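Local coordinates for mandelate racemase/muconate lactonizing enzyme (Polaromonas sp., PDB 2OG9), which is classed as a mandelate racemase of the enolase superfamily and probably interconverts the enantiomers of a 2-hydroxy acid through an enolate-like intermediate, at residues P92-I95 with A96-W99; L126-L129 with K130-A134; G135-L138 with A139-L142. One frame throughout, in Å; residues are numbered along the deposited sequence.

Overall arrangement
The three contacts follow one another along the N-terminal capping domain of this enolase-superfamily chain, on the same side of the chain's centre. Interaction 1 opens helix 95-104, interaction 2 forms the end of helix 114-133, and interaction 3 leads through a turn into helix 138-142. Centres of interactions 1 and 2 lie about 12 Å apart, those of 2 and 3 about 8 Å, and those of 1 and 3 about 17 Å without touching, so interaction 2 links the others: Lys-130 NZ lies 2.7 Å from Ser-93 O, and Trp-127 CZ3 3.6 Å from Leu-142 CD2. All three also reach a second subunit of the eight-chain assembly, placing this helical cluster at a subunit interface.

Interaction 1: residues P92-I95 with A96-W99; sequences PSDI and AKLW
Asp-94 and Lys-97 lie side by side at the start of helix 95-104, their side chains pointing the same way and closing a salt bridge of 2.9 Å between Asp-94 OD2 and Lys-97 NZ. The lysine nitrogen meets OD2 on its anti side, 26° out of the carboxylate plane. A bend at chi3 (73°) turns the end of the lysine chain back, and CE comes to 3.4 Å from Asp-94 CB. OD2 also takes a salt bridge from Lys-140 of the second subunit, while OD1 is bonded to Ser-144 of that subunit; the carboxylate is therefore held from both chains. With an alanine in place of Lys-97, Asp-94 would probably lose its positive partner within the chain, and Asp-94 CB the cover of the lysine CE, leaving the carboxylate to depend on the second subunit.

Asp-94 occupies the N-cap position and is the centre of an inverse gamma turn, which the weak bond from Ile-95 N to Ser-93 O closes at 3.0 Å. Its side chain makes no capping bond; instead its backbone O starts the helical pattern, accepting from Leu-98 N at 3.0 Å, and Leu-98 CG packs 3.4 Å from the same Asp-94 O. Ile-95 O then accepts from Trp-99 N. Asp-94, Ile-95 and Leu-98, all buried, make the tight part. Ala-96 and the chain of Lys-97 form the more open side, where both remain partly exposed although Tyr-145 of the second subunit packs on Ala-96 and Ser-144 of that subunit on Lys-97.

Among its neighbours, Ile-95 and Trp-99 press on helix 114-133 and helix 295-307, Trp-99 NE1 bonds to Gly-293 O, and Pro-92 and Leu-98 rest on Ile-15 of strand 15-26.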
loop_
_atom_site.group_PDB
_atom_site.type_symbol
_atom_site.label_atom_id
_atom_site.label_comp_id
_atom_site.label_asym_id
_atom_site.label_seq_id
_atom_site.Cartn_x
_atom_site.Cartn_y
_atom_site.Cartn_z
ATOM N N PRO A 92 -35.973 27.206 4.392
ATOM C CA PRO A 92 -34.655 27.600 4.900
ATOM C C PRO A 92 -33.961 26.599 5.821
ATOM O O PRO A 92 -32.741 26.662 5.994
ATOM C CB PRO A 92 -34.940 28.929 5.602
ATOM C CG PRO A 92 -36.333 28.718 6.131
ATOM C CD PRO A 92 -37.023 28.093 4.931
ATOM N N SER A 93 -34.719 25.677 6.408
ATOM C CA SER A 93 -34.133 24.693 7.316
ATOM C C SER A 93 -33.326 23.600 6.609
ATOM O O SER A 93 -32.477 22.963 7.226
ATOM C CB SER A 93 -35.226 24.043 8.176
ATOM O OG SER A 93 -35.714 24.947 9.161
ATOM N N ASP A 94 -33.588 23.380 5.326
ATOM C CA ASP A 94 -32.875 22.354 4.566
ATOM C C ASP A 94 -31.614 22.979 3.976
ATOM O O ASP A 94 -31.445 23.075 2.755
ATOM C CB ASP A 94 -33.785 21.804 3.463
ATOM C CG ASP A 94 -35.007 21.106 4.020
ATOM O OD1 ASP A 94 -34.926 20.581 5.151
ATOM O OD2 ASP A 94 -36.047 21.057 3.327
ATOM N N ILE A 95 -30.724 23.392 4.874
ATOM C CA ILE A 95 -29.495 24.075 4.509
ATOM C C ILE A 95 -28.576 23.361 3.528
ATOM O O ILE A 95 -28.198 23.940 2.507
ATOM C CB ILE A 95 -28.702 24.460 5.779
ATOM C CG1 ILE A 95 -29.618 25.253 6.723
ATOM C CG2 ILE A 95 -27.472 25.283 5.408
ATOM C CD1 ILE A 95 -28.911 25.833 7.944
ATOM N N ALA A 96 -28.214 22.119 3.828
ATOM C CA ALA A 96 -27.330 21.364 2.936
ATOM C C ALA A 96 -27.993 21.168 1.573
ATOM O O ALA A 96 -27.345 21.301 0.533
ATOM C CB ALA A 96 -26.983 20.014 3.557
ATOM N N LYS A 97 -29.285 20.847 1.589
ATOM C CA LYS A 97 -30.056 20.644 0.365
ATOM C C LYS A 97 -29.982 21.876 -0.543
ATOM O O LYS A 97 -29.778 21.751 -1.753
ATOM C CB LYS A 97 -31.520 20.348 0.715
ATOM C CG LYS A 97 -32.383 19.987 -0.492
ATOM C CD LYS A 97 -33.858 19.814 -0.119
ATOM C CE LYS A 97 -34.519 21.153 0.169
ATOM N NZ LYS A 97 -35.977 21.020 0.478
ATOM N N LEU A 98 -30.153 23.058 0.048
ATOM C CA LEU A 98 -30.103 24.313 -0.694
ATOM C C LEU A 98 -28.690 24.639 -1.160
ATOM O O LEU A 98 -28.509 25.278 -2.195
ATOM C CB LEU A 98 -30.651 25.462 0.159
ATOM C CG LEU A 98 -32.165 25.402 0.401
ATOM C CD1 LEU A 98 -32.605 26.550 1.301
ATOM C CD2 LEU A 98 -32.888 25.469 -0.936
ATOM N N TRP A 99 -27.689 24.226 -0.389
ATOM C CA TRP A 99 -26.298 24.456 -0.789
ATOM C C TRP A 99 -26.127 23.704 -2.123
ATOM O O TRP A 99 -25.596 24.246 -3.101
ATOM C CB TRP A 99 -25.330 23.880 0.251
ATOM C CG TRP A 99 -23.901 24.362 0.090
ATOM C CD1 TRP A 99 -23.321 25.430 0.714
ATOM C CD2 TRP A 99 -22.894 23.807 -0.772
ATOM N NE1 TRP A 99 -22.017 25.574 0.294
ATOM C CE2 TRP A 99 -21.731 24.594 -0.618
ATOM C CE3 TRP A 99 -22.865 22.723 -1.662
ATOM C CZ2 TRP A 99 -20.547 24.331 -1.318
ATOM C CZ3 TRP A 99 -21.689 22.461 -2.357
ATOM C CH2 TRP A 99 -20.547 23.265 -2.181
#

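Interaction 2: residues L126-L129 with K130-A134; sequences LWDL and KAKRA
Asp-128 OD2 is gripped by two donors: Lys-132 NZ, one turn further along the helix, at 2.8 Å, and the backbone N of Leu-63. The lysine arrives on the syn side, 22° out of the carboxylate plane. A chi1 of 177° sets the Asp-128 carboxylate where the extended chain of Lys-132 can reach it, and Lys-132 CE comes to 3.2 Å from Asp-128 OD1. That second oxygen accepts from Leu-363 N and from a water at 2.9 Å, which in turn makes only a weak bond with Lys-132 NZ.

These pairs decorate the last turns of helix 114-133 in the N-terminal capping domain, where i to i+4 backbone bonds run without a break from Leu-126 O to Leu-129 O; Lys-132 N, for instance, lies 3.0 Å from Asp-128 O.

On another side, Leu-129 and Arg-133 run side by side, Leu-129 CD2 lying 3.7 Å from Arg-133 NH2 at an oblique angle, while the guanidinium pairs with Asp-13. Lys-130 NZ stands over the face of the Trp-127 six-membered ring, 5.8 Å from its centroid, too long for more than a weak cation-pi attraction; the lysine's firmer partners are Ser-93 O and carbonyls of Lys-140 and Leu-141 of the second subunit.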
loop_
_atom_site.group_PDB
_atom_site.type_symbol
_atom_site.label_atom_id
_atom_site.label_comp_id
_atom_site.label_asym_id
_atom_site.label_seq_id
_atom_site.Cartn_x
_atom_site.Cartn_y
_atom_site.Cartn_z
ATOM N N LEU A 126 -28.331 31.234 6.366
ATOM C CA LEU A 126 -29.308 30.200 6.711
ATOM C C LEU A 126 -29.007 29.608 8.088
ATOM O O LEU A 126 -29.924 29.330 8.870
ATOM C CB LEU A 126 -29.317 29.085 5.656
ATOM C CG LEU A 126 -29.941 29.449 4.302
ATOM C CD1 LEU A 126 -29.766 28.309 3.308
ATOM C CD2 LEU A 126 -31.419 29.751 4.505
ATOM N N TRP A 127 -27.728 29.408 8.387
ATOM C CA TRP A 127 -27.344 28.872 9.691
ATOM C C TRP A 127 -27.664 29.884 10.788
ATOM O O TRP A 127 -28.120 29.514 11.862
ATOM C CB TRP A 127 -25.851 28.536 9.724
ATOM C CG TRP A 127 -25.563 27.177 9.200
ATOM C CD1 TRP A 127 -25.117 26.844 7.946
ATOM C CD2 TRP A 127 -25.759 25.948 9.897
ATOM N NE1 TRP A 127 -25.023 25.475 7.828
ATOM C CE2 TRP A 127 -25.414 24.900 9.010
ATOM C CE3 TRP A 127 -26.198 25.626 11.190
ATOM C CZ2 TRP A 127 -25.493 23.551 9.373
ATOM C CZ3 TRP A 127 -26.276 24.283 11.555
ATOM C CH2 TRP A 127 -25.923 23.259 10.644
ATOM N N ASP A 128 -27.407 31.156 10.506
ATOM C CA ASP A 128 -27.684 32.245 11.445
ATOM C C ASP A 128 -29.180 32.243 11.754
ATOM O O ASP A 128 -29.596 32.325 12.911
ATOM C CB ASP A 128 -27.270 33.580 10.808
ATOM C CG ASP A 128 -27.586 34.786 11.690
ATOM O OD1 ASP A 128 -27.245 34.761 12.888
ATOM O OD2 ASP A 128 -28.162 35.769 11.175
ATOM N N LEU A 129 -29.981 32.112 10.704
ATOM C CA LEU A 129 -31.429 32.090 10.831
ATOM C C LEU A 129 -31.911 30.882 11.632
ATOM O O LEU A 129 -32.778 31.013 12.492
ATOM C CB LEU A 129 -32.064 32.108 9.430
ATOM C CG LEU A 129 -33.587 32.185 9.262
ATOM C CD1 LEU A 129 -33.913 32.648 7.844
ATOM C CD2 LEU A 129 -34.221 30.834 9.543
ATOM N N LYS A 130 -31.351 29.704 11.370
ATOM C CA LYS A 130 -31.777 28.516 12.107
ATOM C C LYS A 130 -31.424 28.637 13.584
ATOM O O LYS A 130 -32.214 28.261 14.447
ATOM C CB LYS A 130 -31.140 27.241 11.534
ATOM C CG LYS A 130 -31.536 25.976 12.296
ATOM C CD LYS A 130 -31.031 24.701 11.618
ATOM C CE LYS A 130 -31.764 24.442 10.300
ATOM N NZ LYS A 130 -31.440 23.088 9.754
ATOM N N ALA A 131 -30.236 29.154 13.876
ATOM C CA ALA A 131 -29.811 29.323 15.267
ATOM C C ALA A 131 -30.777 30.268 15.991
ATOM O O ALA A 131 -31.262 29.966 17.086
ATOM C CB ALA A 131 -28.394 29.882 15.313
ATOM N N LYS A 132 -31.051 31.410 15.368
ATOM C CA LYS A 132 -31.969 32.403 15.933
ATOM C C LYS A 132 -33.349 31.796 16.175
ATOM O O LYS A 132 -34.024 32.121 17.159
ATOM C CB LYS A 132 -32.087 33.612 14.995
ATOM C CG LYS A 132 -30.841 34.503 14.962
ATOM C CD LYS A 132 -30.914 35.572 13.865
ATOM C CE LYS A 132 -29.693 36.487 13.911
ATOM N NZ LYS A 132 -29.667 37.494 12.805
ATOM N N ARG A 133 -33.763 30.910 15.276
ATOM C CA ARG A 133 -35.053 30.253 15.386
ATOM C C ARG A 133 -35.132 29.488 16.702
ATOM O O ARG A 133 -36.193 29.404 17.320
ATOM C CB ARG A 133 -35.262 29.299 14.197
ATOM C CG ARG A 133 -36.628 28.631 14.152
ATOM C CD ARG A 133 -36.654 27.471 13.160
ATOM N NE ARG A 133 -36.538 27.905 11.769
ATOM C CZ ARG A 133 -37.517 28.484 11.081
ATOM N NH1 ARG A 133 -38.692 28.702 11.656
ATOM N NH2 ARG A 133 -37.324 28.843 9.818
ATOM N N ALA A 134 -34.004 28.935 17.140
ATOM C CA ALA A 134 -33.965 28.180 18.391
ATOM C C ALA A 134 -33.573 29.049 19.588
ATOM O O ALA A 134 -33.489 28.555 20.714
ATOM C CB ALA A 134 -32.992 27.011 18.264
HETATM O O HOH W 1 -26.383 37.507 13.412
#

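Interaction 3: residues G135-L138 with A139-L142; sequences GLSL and AKLL
The carbonyl groups of Ser-137 and Leu-138 each present their oxygen to an amide one turn on: Leu-141 N meets Ser-137 O at 3.0 Å, and Leu-142 N meets Leu-138 O at the same distance. Leu-142 CG lies 3.4 Å from Leu-138 O, alongside that second bond.

The side-chain bond is made by Ser-137 OG, which accepts from Lys-140 N at 3.1 Å with an N-H...O angle of 154°. A chi1 of 59° swings the hydroxyl towards the helix start, within reach of the Lys-140 amide; there it also touches Lys-140 CG. The amide of Ala-139 is likewise satisfied, by His-323 ND1. The bent lysine chain carries NZ away to Asp-91 and Asp-94 of the second subunit.

Apolar packing completes the contact. Leu-136 CB lies 4.0 Å from Lys-140 CB, and Leu-136 CD1 lies 3.9 Å from Leu-141 CA. Leu-138 crosses Leu-142 at a slant, with Leu-138 CD1 at 4.2 Å from Leu-142 CG; both leucines also pack on helices 318-326 and 295-307.

Gly-135, at positive phi (66°), ends helix 114-133 in a Schellman motif, and two residues later Ser-137 N-caps helix 138-142. A Schellman C-cap and a serine N-cap thus follow closely on each other in the turn that joins the capping domain's long helix to a short one packed against the helices of the TIM barrel.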
loop_
_atom_site.group_PDB
_atom_site.type_symbol
_atom_site.label_atom_id
_atom_site.label_comp_id
_atom_site.label_asym_id
_atom_site.label_seq_id
_atom_site.Cartn_x
_atom_site.Cartn_y
_atom_site.Cartn_z
ATOM N N GLY A 135 -33.335 30.334 19.342
ATOM C CA GLY A 135 -32.937 31.234 20.415
ATOM C C GLY A 135 -31.568 30.862 20.955
ATOM O O GLY A 135 -31.258 31.085 22.131
ATOM N N LEU A 136 -30.731 30.304 20.088
ATOM C CA LEU A 136 -29.397 29.876 20.491
ATOM C C LEU A 136 -28.297 30.523 19.667
ATOM O O LEU A 136 -28.504 30.879 18.505
ATOM C CB LEU A 136 -29.259 28.358 20.333
ATOM C CG LEU A 136 -30.186 27.401 21.078
ATOM C CD1 LEU A 136 -29.916 25.967 20.591
ATOM C CD2 LEU A 136 -29.959 27.521 22.572
ATOM N N SER A 137 -27.126 30.686 20.274
ATOM C CA SER A 137 -25.994 31.228 19.543
ATOM C C SER A 137 -25.669 30.124 18.533
ATOM O O SER A 137 -26.141 28.997 18.678
ATOM C CB SER A 137 -24.803 31.434 20.481
ATOM O OG SER A 137 -24.418 30.209 21.080
ATOM N N LEU A 138 -24.888 30.437 17.509
ATOM C CA LEU A 138 -24.535 29.419 16.528
ATOM C C LEU A 138 -23.775 28.304 17.235
ATOM O O LEU A 138 -23.985 27.126 16.956
ATOM C CB LEU A 138 -23.666 30.013 15.416
ATOM C CG LEU A 138 -23.148 29.012 14.370
ATOM C CD1 LEU A 138 -24.328 28.298 13.711
ATOM C CD2 LEU A 138 -22.320 29.740 13.332
ATOM N N ALA A 139 -22.903 28.675 18.169
ATOM C CA ALA A 139 -22.122 27.681 18.901
ATOM C C ALA A 139 -23.004 26.691 19.657
ATOM O O ALA A 139 -22.724 25.495 19.680
ATOM C CB ALA A 139 -21.162 28.372 19.873
ATOM N N LYS A 140 -24.069 27.190 20.285
ATOM C CA LYS A 140 -24.957 26.322 21.039
ATOM C C LYS A 140 -25.861 25.501 20.123
ATOM O O LYS A 140 -26.261 24.394 20.480
ATOM C CB LYS A 140 -25.793 27.144 22.028
ATOM C CG LYS A 140 -24.970 27.721 23.189
ATOM C CD LYS A 140 -24.435 26.618 24.113
ATOM C CE LYS A 140 -23.523 27.196 25.204
ATOM N NZ LYS A 140 -23.125 26.181 26.235
ATOM N N LEU A 141 -26.188 26.030 18.949
ATOM C CA LEU A 141 -27.027 25.276 18.023
ATOM C C LEU A 141 -26.239 24.046 17.575
ATOM O O LEU A 141 -26.758 22.931 17.536
ATOM C CB LEU A 141 -27.391 26.118 16.800
ATOM C CG LEU A 141 -28.109 25.366 15.673
ATOM C CD1 LEU A 141 -29.480 24.909 16.139
ATOM C CD2 LEU A 141 -28.237 26.279 14.458
ATOM N N LEU A 142 -24.974 24.258 17.251
ATOM C CA LEU A 142 -24.108 23.167 16.814
ATOM C C LEU A 142 -23.744 22.275 17.990
ATOM O O LEU A 142 -23.543 21.072 17.826
ATOM C CB LEU A 142 -22.824 23.731 16.210
ATOM C CG LEU A 142 -22.943 24.572 14.941
ATOM C CD1 LEU A 142 -21.565 25.100 14.572
ATOM C CD2 LEU A 142 -23.522 23.723 13.815
#